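Local atomic coordinates of putative NAD(P)H-flavin oxidoreductase (PDB entry 2HAY), a protein that binds flavin mononucleotide and, as a member of the nitroreductase family, probably catalyses NAD(P)H-dependent reduction reactions. Residues Val22-Ile30 / Tyr77-Phe85; Gly163-Tyr174 / Ile194-Arg203. All blocks are in the same frame, centred on the assembly; numbering follows the deposited sequence. Where two conformers were deposited one is given.

Contact 1 of 2, residues Val22-Ile30 / Tyr77-Phe85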
loop_
_atom_site.group_PDB
_atom_site.type_symbol
_atom_site.label_atom_id
_atom_site.label_comp_id
_atom_site.label_asym_id
_atom_site.label_seq_id
_atom_site.Cartn_x
_atom_site.Cartn_y
_atom_site.Cartn_z
ATOM N N VAL B 22 -7.413 -14.065 -7.238
ATOM C CA VAL B 22 -8.310 -15.209 -7.365
ATOM C C VAL B 22 -9.776 -14.740 -7.290
ATOM O O VAL B 22 -10.181 -14.094 -6.326
ATOM C CB VAL B 22 -7.983 -16.314 -6.305
ATOM C CG1 VAL B 22 -9.058 -17.375 -6.273
ATOM C CG2 VAL B 22 -6.593 -16.950 -6.578
ATOM N N ARG B 23 -10.551 -15.054 -8.319
ATOM C CA ARG B 23 -11.961 -14.642 -8.362
ATOM C C ARG B 23 -12.923 -15.671 -7.797
ATOM O O ARG B 23 -13.907 -15.305 -7.143
ATOM C CB ARG B 23 -12.391 -14.264 -9.778
ATOM C CG ARG B 23 -11.597 -13.083 -10.370
ATOM C CD ARG B 23 -12.134 -12.644 -11.750
ATOM N NE ARG B 23 -12.811 -13.740 -12.459
ATOM C CZ ARG B 23 -14.127 -13.805 -12.681
ATOM N NH1 ARG B 23 -14.638 -14.863 -13.321
ATOM N NH2 ARG B 23 -14.932 -12.815 -12.274
ATOM N N VAL B 24 -12.648 -16.948 -8.047
ATOM C CA VAL B 24 -13.538 -18.025 -7.613
ATOM C C VAL B 24 -12.860 -18.958 -6.604
ATOM O O VAL B 24 -11.796 -19.533 -6.881
ATOM C CB VAL B 24 -14.090 -18.833 -8.804
ATOM C CG1 VAL B 24 -15.181 -19.784 -8.327
ATOM C CG2 VAL B 24 -14.637 -17.895 -9.877
ATOM N N TYR B 25 -13.490 -19.076 -5.434
ATOM C CA TYR B 25 -12.960 -19.860 -4.326
ATOM C C TYR B 25 -13.817 -21.088 -4.109
ATOM O O TYR B 25 -15.005 -21.106 -4.454
ATOM C CB TYR B 25 -12.927 -19.038 -3.030
ATOM C CG TYR B 25 -12.142 -17.753 -3.158
ATOM C CD1 TYR B 25 -12.747 -16.587 -3.629
ATOM C CD2 TYR B 25 -10.776 -17.718 -2.854
ATOM C CE1 TYR B 25 -12.009 -15.395 -3.760
ATOM C CE2 TYR B 25 -10.048 -16.553 -2.976
ATOM C CZ TYR B 25 -10.670 -15.402 -3.443
ATOM O OH TYR B 25 -9.943 -14.266 -3.587
ATOM N N LYS B 26 -13.207 -22.118 -3.537
ATOM C CA LYS B 26 -13.977 -23.243 -3.070
ATOM C C LYS B 26 -14.561 -22.962 -1.691
ATOM O O LYS B 26 -14.364 -21.886 -1.129
ATOM C CB LYS B 26 -13.184 -24.546 -3.126
ATOM C CG LYS B 26 -11.877 -24.573 -2.463
ATOM C CD LYS B 26 -11.084 -25.670 -3.123
ATOM C CE LYS B 26 -10.062 -26.276 -2.180
ATOM N NZ LYS B 26 -9.404 -27.492 -2.770
ATOM N N GLU B 27 -15.310 -23.932 -1.179
ATOM C CA GLU B 27 -16.124 -23.747 0.006
ATOM C C GLU B 27 -15.332 -23.775 1.317
ATOM O O GLU B 27 -15.787 -23.251 2.332
ATOM C CB GLU B 27 -17.257 -24.771 0.016
ATOM C CG GLU B 27 -18.521 -24.240 0.646
ATOM C CD GLU B 27 -19.753 -25.067 0.317
ATOM O OE1 GLU B 27 -20.834 -24.697 0.807
ATOM O OE2 GLU B 27 -19.656 -26.078 -0.421
ATOM N N GLU B 28 -14.182 -24.441 1.225
ATOM C CA GLU B 28 -13.173 -24.550 2.275
ATOM C C GLU B 28 -12.829 -23.209 2.951
ATOM O O GLU B 28 -12.385 -22.236 2.318
ATOM C CB GLU B 28 -11.908 -25.250 1.740
ATOM C CG GLU B 28 -11.937 -26.807 1.816
ATOM C CD GLU B 28 -12.731 -27.522 0.691
ATOM O OE1 GLU B 28 -12.305 -28.633 0.286
ATOM O OE2 GLU B 28 -13.783 -27.019 0.228
ATOM N N LYS B 29 -13.033 -23.191 4.267
ATOM C CA LYS B 29 -12.864 -21.992 5.081
ATOM C C LYS B 29 -11.485 -21.863 5.716
ATOM O O LYS B 29 -10.793 -22.860 5.944
ATOM C CB LYS B 29 -13.940 -21.916 6.173
ATOM C CG LYS B 29 -15.362 -21.804 5.645
ATOM C CD LYS B 29 -16.154 -23.077 5.879
ATOM C CE LYS B 29 -16.781 -23.089 7.277
ATOM N NZ LYS B 29 -18.023 -23.885 7.321
ATOM N N ILE B 30 -11.103 -20.621 6.010
ATOM C CA ILE B 30 -9.813 -20.320 6.638
ATOM C C ILE B 30 -9.961 -20.550 8.135
ATOM O O ILE B 30 -10.988 -20.226 8.698
ATOM C CB ILE B 30 -9.418 -18.845 6.345
ATOM C CG1 ILE B 30 -9.085 -18.666 4.864
ATOM C CG2 ILE B 30 -8.269 -18.339 7.262
ATOM C CD1 ILE B 30 -9.327 -17.252 4.394
ATOM N N TYR B 77 -17.956 -12.835 -8.016
ATOM C CA TYR B 77 -17.692 -14.209 -7.615
ATOM C C TYR B 77 -16.960 -14.260 -6.278
ATOM O O TYR B 77 -17.128 -15.203 -5.515
ATOM C CB TYR B 77 -16.970 -14.957 -8.726
ATOM C CG TYR B 77 -17.906 -15.257 -9.859
ATOM C CD1 TYR B 77 -18.021 -14.392 -10.939
ATOM C CD2 TYR B 77 -18.714 -16.388 -9.829
ATOM C CE1 TYR B 77 -18.906 -14.652 -11.984
ATOM C CE2 TYR B 77 -19.607 -16.673 -10.882
ATOM C CZ TYR B 77 -19.698 -15.791 -11.947
ATOM O OH TYR B 77 -20.571 -16.054 -12.972
ATOM N N GLN B 78 -16.208 -13.212 -5.966
ATOM C CA GLN B 78 -15.491 -13.152 -4.690
ATOM C C GLN B 78 -16.455 -13.085 -3.494
ATOM O O GLN B 78 -16.325 -13.865 -2.554
ATOM C CB GLN B 78 -14.483 -12.004 -4.686
ATOM C CG GLN B 78 -13.360 -12.173 -5.691
ATOM C CD GLN B 78 -13.592 -11.421 -6.993
ATOM O OE1 GLN B 78 -14.686 -11.462 -7.585
ATOM N NE2 GLN B 78 -12.557 -10.713 -7.446
ATOM N N LEU B 79 -17.431 -12.163 -3.551
ATOM C CA LEU B 79 -18.527 -12.104 -2.579
ATOM C C LEU B 79 -19.342 -13.414 -2.506
ATOM O O LEU B 79 -19.773 -13.815 -1.417
ATOM C CB LEU B 79 -19.451 -10.924 -2.893
ATOM C CG LEU B 79 -18.963 -9.493 -2.632
ATOM C CD1 LEU B 79 -19.891 -8.500 -3.313
ATOM C CD2 LEU B 79 -18.868 -9.175 -1.137
ATOM N N GLU B 80 -19.552 -14.083 -3.643
ATOM C CA GLU B 80 -20.244 -15.365 -3.647
ATOM C C GLU B 80 -19.488 -16.476 -2.916
ATOM O O GLU B 80 -20.097 -17.252 -2.168
ATOM C CB GLU B 80 -20.490 -15.871 -5.069
ATOM C CG GLU B 80 -21.651 -15.276 -5.790
ATOM C CD GLU B 80 -23.011 -15.822 -5.358
ATOM O OE1 GLU B 80 -23.115 -16.949 -4.795
ATOM O OE2 GLU B 80 -23.986 -15.094 -5.618
ATOM N N THR B 81 -18.181 -16.582 -3.162
ATOM C CA THR B 81 -17.471 -17.843 -2.911
ATOM C C THR B 81 -16.334 -17.767 -1.896
ATOM O O THR B 81 -15.877 -18.806 -1.393
ATOM C CB THR B 81 -16.915 -18.440 -4.227
ATOM O OG1 THR B 81 -15.995 -17.529 -4.814
ATOM C CG2 THR B 81 -18.051 -18.733 -5.237
ATOM N N ALA B 82 -15.886 -16.552 -1.576
ATOM C CA ALA B 82 -14.720 -16.390 -0.712
ATOM C C ALA B 82 -15.028 -16.884 0.688
ATOM O O ALA B 82 -16.161 -16.822 1.137
ATOM C CB ALA B 82 -14.252 -14.928 -0.681
ATOM N N SER B 83 -14.021 -17.436 1.353
ATOM C CA SER B 83 -14.146 -17.839 2.747
ATOM C C SER B 83 -14.365 -16.618 3.665
ATOM O O SER B 83 -15.286 -16.597 4.481
ATOM C CB SER B 83 -12.889 -18.587 3.155
ATOM O OG SER B 83 -12.805 -18.665 4.546
ATOM N N HIS B 84 -13.489 -15.614 3.551
ATOM C CA HIS B 84 -13.638 -14.373 4.312
ATOM C C HIS B 84 -13.493 -13.177 3.406
ATOM O O HIS B 84 -12.831 -13.230 2.366
ATOM C CB HIS B 84 -12.622 -14.272 5.439
ATOM C CG HIS B 84 -12.908 -15.169 6.601
ATOM N ND1 HIS B 84 -12.507 -16.484 6.641
ATOM C CD2 HIS B 84 -13.528 -14.932 7.785
ATOM C CE1 HIS B 84 -12.865 -17.024 7.792
ATOM N NE2 HIS B 84 -13.492 -16.107 8.502
ATOM N N PHE B 85 -14.106 -12.084 3.826
ATOM C CA PHE B 85 -14.112 -10.862 3.057
ATOM C C PHE B 85 -13.793 -9.745 4.017
ATOM O O PHE B 85 -14.460 -9.607 5.046
ATOM C CB PHE B 85 -15.490 -10.660 2.448
ATOM C CG PHE B 85 -15.455 -10.025 1.113
ATOM C CD1 PHE B 85 -15.459 -8.646 0.994
ATOM C CD2 PHE B 85 -15.429 -10.804 -0.033
ATOM C CE1 PHE B 85 -15.419 -8.048 -0.252
ATOM C CE2 PHE B 85 -15.388 -10.211 -1.291
ATOM C CZ PHE B 85 -15.382 -8.839 -1.401
#
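The loop between helices 6-18 and 32-43 of this nitroreductase-family fold lies along helix 76-81 and the start of strand 84-91, with Tyr25 meeting Thr81 across the joint. Tyr25 N donates to Thr81 OG1 at 3.0 Å in an almost straight bond (171°). The hydroxyl itself turns back into its helix, giving its proton to Tyr77 O at 2.7 Å, while Thr81 N reaches the same carbonyl from its other face. A chi1 of 61° sets OG1 between the backbone N and the carbonyl carbon of Thr81, where both bonds can be made.

The Tyr25 ring turns its edge to the helix, with Thr81 OG1 and Gln78 CG near its plane. Ala82, the first residue beyond the helix, brings its CB to 3.7 Å from Tyr25 CD1. Val22 CG1 covers one face of the ring, and the phenol oxygen is hydrogen-bonded to Ser199. Nearer the flavin, Arg23 CG comes within 3.9 Å of Gln78 NE2, and the guanidinium crosses Tyr77 obliquely, its NH2 3.7 Å from Tyr77 CD1. Val24 CG2 lies beside Tyr77 CB at 3.9 Å.

At the far end Ile30 N donates to Ser83 OG (3.0 Å, 155°). The same oxygen is hydrogen-bonded to His84 ND1, and Ser83 and His84 form a classic beta bulge opposite Leu200.

Two side-chain hydroxyls thus take up backbone N-H groups of an irregular loop, and each has a second hydrogen bond that limits its rotation. They fix the loop beside the helix, and Arg23 and Gln78, both FMN-binding residues, meet at the flavin end of the contact.

Contact 2 of 2, residues Gly163-Tyr174 / Ile194-Arg203. With FMN (flavin mononucleotide), chain I.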
loop_
_atom_site.group_PDB
_atom_site.type_symbol
_atom_site.label_atom_id
_atom_site.label_comp_id
_atom_site.label_asym_id
_atom_site.label_seq_id
_atom_site.Cartn_x
_atom_site.Cartn_y
_atom_site.Cartn_z
ATOM N N GLY B 163 -0.561 -20.154 2.211
ATOM C CA GLY B 163 -1.263 -20.904 1.159
ATOM C C GLY B 163 -2.685 -20.448 0.929
ATOM O O GLY B 163 -3.455 -21.124 0.272
ATOM N N ILE B 164 -3.027 -19.276 1.472
ATOM C CA ILE B 164 -4.361 -18.722 1.372
ATOM C C ILE B 164 -4.372 -17.781 0.165
ATOM O O ILE B 164 -3.511 -16.913 0.035
ATOM C CB ILE B 164 -4.759 -17.995 2.690
ATOM C CG1 ILE B 164 -4.896 -19.022 3.820
ATOM C CG2 ILE B 164 -6.030 -17.142 2.508
ATOM C CD1 ILE B 164 -5.013 -18.393 5.203
ATOM N N ASP B 165 -5.328 -18.018 -0.727
ATOM C CA ASP B 165 -5.567 -17.160 -1.857
ATOM C C ASP B 165 -6.347 -15.882 -1.500
ATOM O O ASP B 165 -7.129 -15.818 -0.546
ATOM C CB ASP B 165 -6.278 -17.922 -2.956
ATOM C CG ASP B 165 -5.354 -18.881 -3.654
ATOM O OD1 ASP B 165 -4.339 -18.412 -4.215
ATOM O OD2 ASP B 165 -5.604 -20.089 -3.589
ATOM N N THR B 166 -6.150 -14.881 -2.335
ATOM C CA THR B 166 -6.539 -13.560 -1.993
ATOM C C THR B 166 -6.965 -12.860 -3.279
ATOM O O THR B 166 -6.689 -13.367 -4.382
ATOM C CB THR B 166 -5.277 -12.946 -1.330
ATOM O OG1 THR B 166 -5.560 -12.553 0.015
ATOM C CG2 THR B 166 -4.671 -11.892 -2.136
ATOM N N CYS B 167 -7.680 -11.740 -3.144
ATOM C CA CYS B 167 -7.929 -10.808 -4.255
ATOM C C CYS B 167 -8.149 -9.387 -3.719
ATOM O O CYS B 167 -9.062 -9.158 -2.909
ATOM C CB CYS B 167 -9.144 -11.238 -5.082
ATOM S SG CYS B 167 -9.337 -10.365 -6.684
ATOM N N PRO B 168 -7.328 -8.421 -4.181
ATOM C CA PRO B 168 -7.523 -7.044 -3.730
ATOM C C PRO B 168 -8.580 -6.414 -4.637
ATOM O O PRO B 168 -8.530 -6.636 -5.840
ATOM C CB PRO B 168 -6.135 -6.408 -3.907
ATOM C CG PRO B 168 -5.440 -7.245 -4.953
ATOM C CD PRO B 168 -6.216 -8.546 -5.147
ATOM N N ILE B 169 -9.548 -5.695 -4.072
ATOM C CA ILE B 169 -10.699 -5.230 -4.842
ATOM C C ILE B 169 -10.930 -3.696 -4.729
ATOM O O ILE B 169 -11.024 -3.160 -3.621
ATOM C CB ILE B 169 -11.998 -6.052 -4.460
ATOM C CG1 ILE B 169 -11.792 -7.570 -4.709
ATOM C CG2 ILE B 169 -13.190 -5.581 -5.255
ATOM C CD1 ILE B 169 -12.720 -8.503 -3.905
ATOM N N GLU B 170 -10.987 -3.023 -5.883
ATOM C CA GLU B 170 -11.402 -1.619 -5.988
ATOM C C GLU B 170 -12.605 -1.445 -6.902
ATOM O O GLU B 170 -13.101 -0.329 -7.034
ATOM C CB GLU B 170 -10.271 -0.745 -6.570
ATOM C CG GLU B 170 -9.121 -0.444 -5.650
ATOM C CD GLU B 170 -8.079 0.449 -6.297
ATOM O OE1 GLU B 170 -8.145 0.655 -7.527
ATOM O OE2 GLU B 170 -7.182 0.953 -5.583
ATOM N N GLY B 171 -13.052 -2.535 -7.539
ATOM C CA GLY B 171 -14.061 -2.506 -8.584
ATOM C C GLY B 171 -15.466 -2.497 -8.007
ATOM O O GLY B 171 -16.186 -3.489 -8.090
ATOM N N PHE B 172 -15.842 -1.368 -7.412
ATOM C CA PHE B 172 -17.178 -1.175 -6.857
ATOM C C PHE B 172 -17.457 0.314 -6.761
ATOM O O PHE B 172 -16.518 1.125 -6.820
ATOM C CB PHE B 172 -17.345 -1.861 -5.499
ATOM C CG PHE B 172 -16.393 -1.389 -4.444
ATOM C CD1 PHE B 172 -15.199 -2.059 -4.215
ATOM C CD2 PHE B 172 -16.687 -0.290 -3.669
ATOM C CE1 PHE B 172 -14.305 -1.629 -3.224
ATOM C CE2 PHE B 172 -15.799 0.141 -2.678
ATOM C CZ PHE B 172 -14.613 -0.527 -2.474
ATOM N N HIS B 173 -18.748 0.668 -6.655
ATOM C CA HIS B 173 -19.155 2.065 -6.525
ATOM C C HIS B 173 -18.965 2.478 -5.079
ATOM O O HIS B 173 -19.749 2.099 -4.197
ATOM C CB HIS B 173 -20.631 2.238 -6.938
ATOM C CG HIS B 173 -21.015 3.652 -7.243
ATOM N ND1 HIS B 173 -21.201 4.600 -6.260
ATOM C CD2 HIS B 173 -21.231 4.283 -8.422
ATOM C CE1 HIS B 173 -21.540 5.750 -6.818
ATOM N NE2 HIS B 173 -21.567 5.583 -8.130
ATOM N N TYR B 174 -17.917 3.262 -4.841
ATOM C CA TYR B 174 -17.533 3.646 -3.479
ATOM C C TYR B 174 -18.671 4.345 -2.731
ATOM O O TYR B 174 -19.019 3.940 -1.631
ATOM C CB TYR B 174 -16.238 4.478 -3.508
ATOM C CG TYR B 174 -14.997 3.618 -3.565
ATOM C CD1 TYR B 174 -14.742 2.776 -4.654
ATOM C CD2 TYR B 174 -14.090 3.612 -2.515
ATOM C CE1 TYR B 174 -13.599 1.956 -4.692
ATOM C CE2 TYR B 174 -12.946 2.814 -2.552
ATOM C CZ TYR B 174 -12.716 1.991 -3.636
ATOM O OH TYR B 174 -11.586 1.199 -3.658
ATOM N N ILE B 194 -14.701 3.613 3.005
ATOM C CA ILE B 194 -14.019 2.425 2.551
ATOM C C ILE B 194 -12.869 2.804 1.590
ATOM O O ILE B 194 -13.018 3.719 0.773
ATOM C CB ILE B 194 -15.035 1.405 1.918
ATOM C CG1 ILE B 194 -14.360 0.033 1.719
ATOM C CG2 ILE B 194 -15.702 1.964 0.627
ATOM C CD1 ILE B 194 -15.351 -1.111 1.489
ATOM N N ALA B 195 -11.736 2.104 1.724
ATOM C CA ALA B 195 -10.575 2.269 0.860
ATOM C C ALA B 195 -10.544 1.169 -0.211
ATOM O O ALA B 195 -10.280 1.429 -1.407
ATOM C CB ALA B 195 -9.296 2.247 1.706
ATOM N N SER B 196 -10.818 -0.055 0.223
ATOM C CA SER B 196 -10.811 -1.210 -0.667
ATOM C C SER B 196 -11.432 -2.440 0.042
ATOM O O SER B 196 -11.831 -2.366 1.214
ATOM C CB SER B 196 -9.359 -1.498 -1.126
ATOM O OG SER B 196 -8.582 -1.927 -0.035
HETATM N N MSE B 197 -11.510 -3.555 -0.670
HETATM C CA MSE B 197 -11.912 -4.823 -0.076
HETATM C C MSE B 197 -10.856 -5.880 -0.402
HETATM O O MSE B 197 -10.098 -5.736 -1.362
HETATM C CB MSE B 197 -13.263 -5.276 -0.650
HETATM C CG MSE B 197 -14.407 -4.284 -0.552
HETATM SE SE MSE B 197 -15.950 -4.900 -1.657
HETATM C CE MSE B 197 -17.066 -3.354 -1.504
ATOM N N LEU B 198 -10.822 -6.946 0.383
ATOM C CA LEU B 198 -9.925 -8.062 0.134
ATOM C C LEU B 198 -10.713 -9.358 0.344
ATOM O O LEU B 198 -11.213 -9.596 1.431
ATOM C CB LEU B 198 -8.740 -8.008 1.117
ATOM C CG LEU B 198 -7.691 -9.116 1.025
ATOM C CD1 LEU B 198 -6.945 -9.053 -0.325
ATOM C CD2 LEU B 198 -6.732 -8.947 2.182
ATOM N N SER B 199 -10.843 -10.189 -0.682
ATOM C CA SER B 199 -11.383 -11.538 -0.465
ATOM C C SER B 199 -10.260 -12.511 -0.137
ATOM O O SER B 199 -9.155 -12.369 -0.629
ATOM C CB SER B 199 -12.166 -12.036 -1.681
ATOM O OG SER B 199 -11.377 -11.938 -2.844
ATOM N N LEU B 200 -10.554 -13.489 0.711
ATOM C CA LEU B 200 -9.589 -14.510 1.071
ATOM C C LEU B 200 -10.256 -15.902 1.019
ATOM O O LEU B 200 -11.469 -16.028 1.233
ATOM C CB LEU B 200 -8.984 -14.228 2.451
ATOM C CG LEU B 200 -8.502 -12.803 2.707
ATOM C CD1 LEU B 200 -9.595 -12.020 3.479
ATOM C CD2 LEU B 200 -7.229 -12.803 3.494
ATOM N N GLY B 201 -9.459 -16.924 0.712
ATOM C CA GLY B 201 -9.971 -18.304 0.609
ATOM C C GLY B 201 -8.987 -19.197 -0.104
ATOM O O GLY B 201 -7.812 -18.912 -0.143
ATOM N N TYR B 202 -9.468 -20.290 -0.667
ATOM C CA TYR B 202 -8.633 -21.211 -1.409
ATOM C C TYR B 202 -9.172 -21.299 -2.812
ATOM O O TYR B 202 -10.375 -21.489 -3.011
ATOM C CB TYR B 202 -8.591 -22.581 -0.724
ATOM C CG TYR B 202 -8.095 -22.449 0.684
ATOM C CD1 TYR B 202 -8.987 -22.393 1.772
ATOM C CD2 TYR B 202 -6.724 -22.310 0.936
ATOM C CE1 TYR B 202 -8.499 -22.236 3.085
ATOM C CE2 TYR B 202 -6.233 -22.160 2.219
ATOM C CZ TYR B 202 -7.110 -22.118 3.290
ATOM O OH TYR B 202 -6.556 -21.956 4.549
ATOM N N ARG B 203 -8.272 -21.152 -3.786
ATOM C CA ARG B 203 -8.683 -21.151 -5.171
ATOM C C ARG B 203 -9.422 -22.455 -5.491
ATOM O O ARG B 203 -9.035 -23.530 -5.027
ATOM C CB ARG B 203 -7.477 -20.969 -6.088
ATOM C CG ARG B 203 -6.556 -22.197 -6.153
ATOM C CD ARG B 203 -5.323 -21.910 -6.965
ATOM N NE ARG B 203 -4.549 -20.830 -6.365
ATOM C CZ ARG B 203 -3.410 -20.348 -6.851
ATOM N NH1 ARG B 203 -2.905 -20.852 -7.963
ATOM N NH2 ARG B 203 -2.777 -19.363 -6.219
HETATM N N1 FMN I . -9.409 -7.981 -9.723
HETATM C C2 FMN I . -10.789 -8.081 -9.964
HETATM O O2 FMN I . -11.264 -9.043 -10.614
HETATM N N3 FMN I . -11.648 -7.097 -9.460
HETATM C C4 FMN I . -11.174 -5.996 -8.751
HETATM O O4 FMN I . -11.899 -5.044 -8.441
HETATM C C4A FMN I . -9.802 -5.879 -8.515
HETATM N N5 FMN I . -9.344 -4.773 -7.799
HETATM C C5A FMN I . -7.986 -4.624 -7.530
HETATM C C6 FMN I . -7.554 -3.520 -6.791
HETATM C C7 FMN I . -6.203 -3.357 -6.514
HETATM C C7M FMN I . -5.805 -2.303 -5.516
HETATM C C8 FMN I . -5.267 -4.306 -6.977
HETATM C C8M FMN I . -3.910 -4.374 -6.350
HETATM C C9 FMN I . -5.704 -5.417 -7.721
HETATM C C9A FMN I . -7.077 -5.587 -8.000
HETATM N N10 FMN I . -7.558 -6.706 -8.726
HETATM C C10 FMN I . -8.918 -6.867 -8.993
HETATM C "C1'" FMN I . -6.631 -7.756 -9.211
HETATM C "C2'" FMN I . -5.845 -7.262 -10.436
HETATM O "O2'" FMN I . -6.585 -7.450 -11.633
HETATM C "C3'" FMN I . -4.522 -8.033 -10.520
HETATM O "O3'" FMN I . -3.785 -7.857 -9.332
HETATM C "C4'" FMN I . -3.638 -7.668 -11.707
HETATM O "O4'" FMN I . -4.397 -7.864 -12.888
HETATM C "C5'" FMN I . -2.348 -8.515 -11.703
HETATM O "O5'" FMN I . -2.583 -9.930 -11.766
HETATM P P FMN I . -2.186 -10.957 -10.583
HETATM O O1P FMN I . -2.969 -12.227 -10.763
HETATM O O2P FMN I . -2.448 -10.329 -9.239
HETATM O O3P FMN I . -0.746 -11.311 -10.566
#
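With chi1 at -74°, the Asp165 carboxylate lies beside its own backbone N, while Arg203, with CG between N and the carbonyl carbon (chi1 71°) and a bend at chi3, curls its guanidinium back to meet it. The grip is side-on: Arg203 NH2 reaches Asp165 OD1 on its syn side at 2.7 Å, and NE approaches OD2 at 3.1 Å from above the carboxylate plane. Arg203 N also donates to OD2, so three N-H groups hold this buried acid. Arg203 has further partners in Asp206 and the carbonyl of Phe18.

From there strands 165-169 and 194-201 pair antiparallel. Cys167 with Ser199 and Ile169 with Met197 are hydrogen-bonded pairs, each with two backbone bonds; Met197 N to Ile169 O is 3.0 Å and nearly straight. In the Asp165-Gly201 pair, the bond from Asp165 N is weak.

Beyond the strand, Phe172 lies between two neighbours. Selenomethionine Met197 puts CE 3.5 Å from the ring centroid, only 8° off the normal, a CH-pi contact with the selenium more oblique. Tyr174 CE1 lies against the opposite face, offset toward the rim. Tyr174 OH donates to Ala195 O at 2.6 Å, from above the carbonyl plane.

Flavin mononucleotide rests where the edge strand gives way to loop. Glu170 N donates to FMN N5 at 3.1 Å and Gly171 N to FMN O4 at 2.9 Å. Glu170 OE1 bonds to Ser48 and Trp143 of the second subunit, placing this turn at the dimer interface. The N-H of Glu170 could polarise N5 of the oxidised flavin, consistent with N5 acting as the hydride acceptor, while the strand pairing on the preceding residues fixes the backbone that presents Glu170 N and Gly171 N.

Overall arrangement
Contact 1 closes before contact 2 opens along the chain, and their centres lie about 10 Å apart. They share one antiparallel sheet, ordered 54-59, 84-91, 192-201, 165-169: contact 1 reaches the beginning of strand 84-91, and contact 2 joins its neighbour 192-201 to the edge strand 165-169. A probable hydrogen bond couples them directly, His84 O with Leu200 N at 2.8 Å, beside the tyrosine-serine link from the loop to strand 192-201. Val22 O also packs against Cys167 CB. Both contribute residues to the same FMN pocket, Arg23 and Gln78 from contact 1 and Cys167 to Gly171 from contact 2, so the loop, helix and edge strand together shape the flavin site.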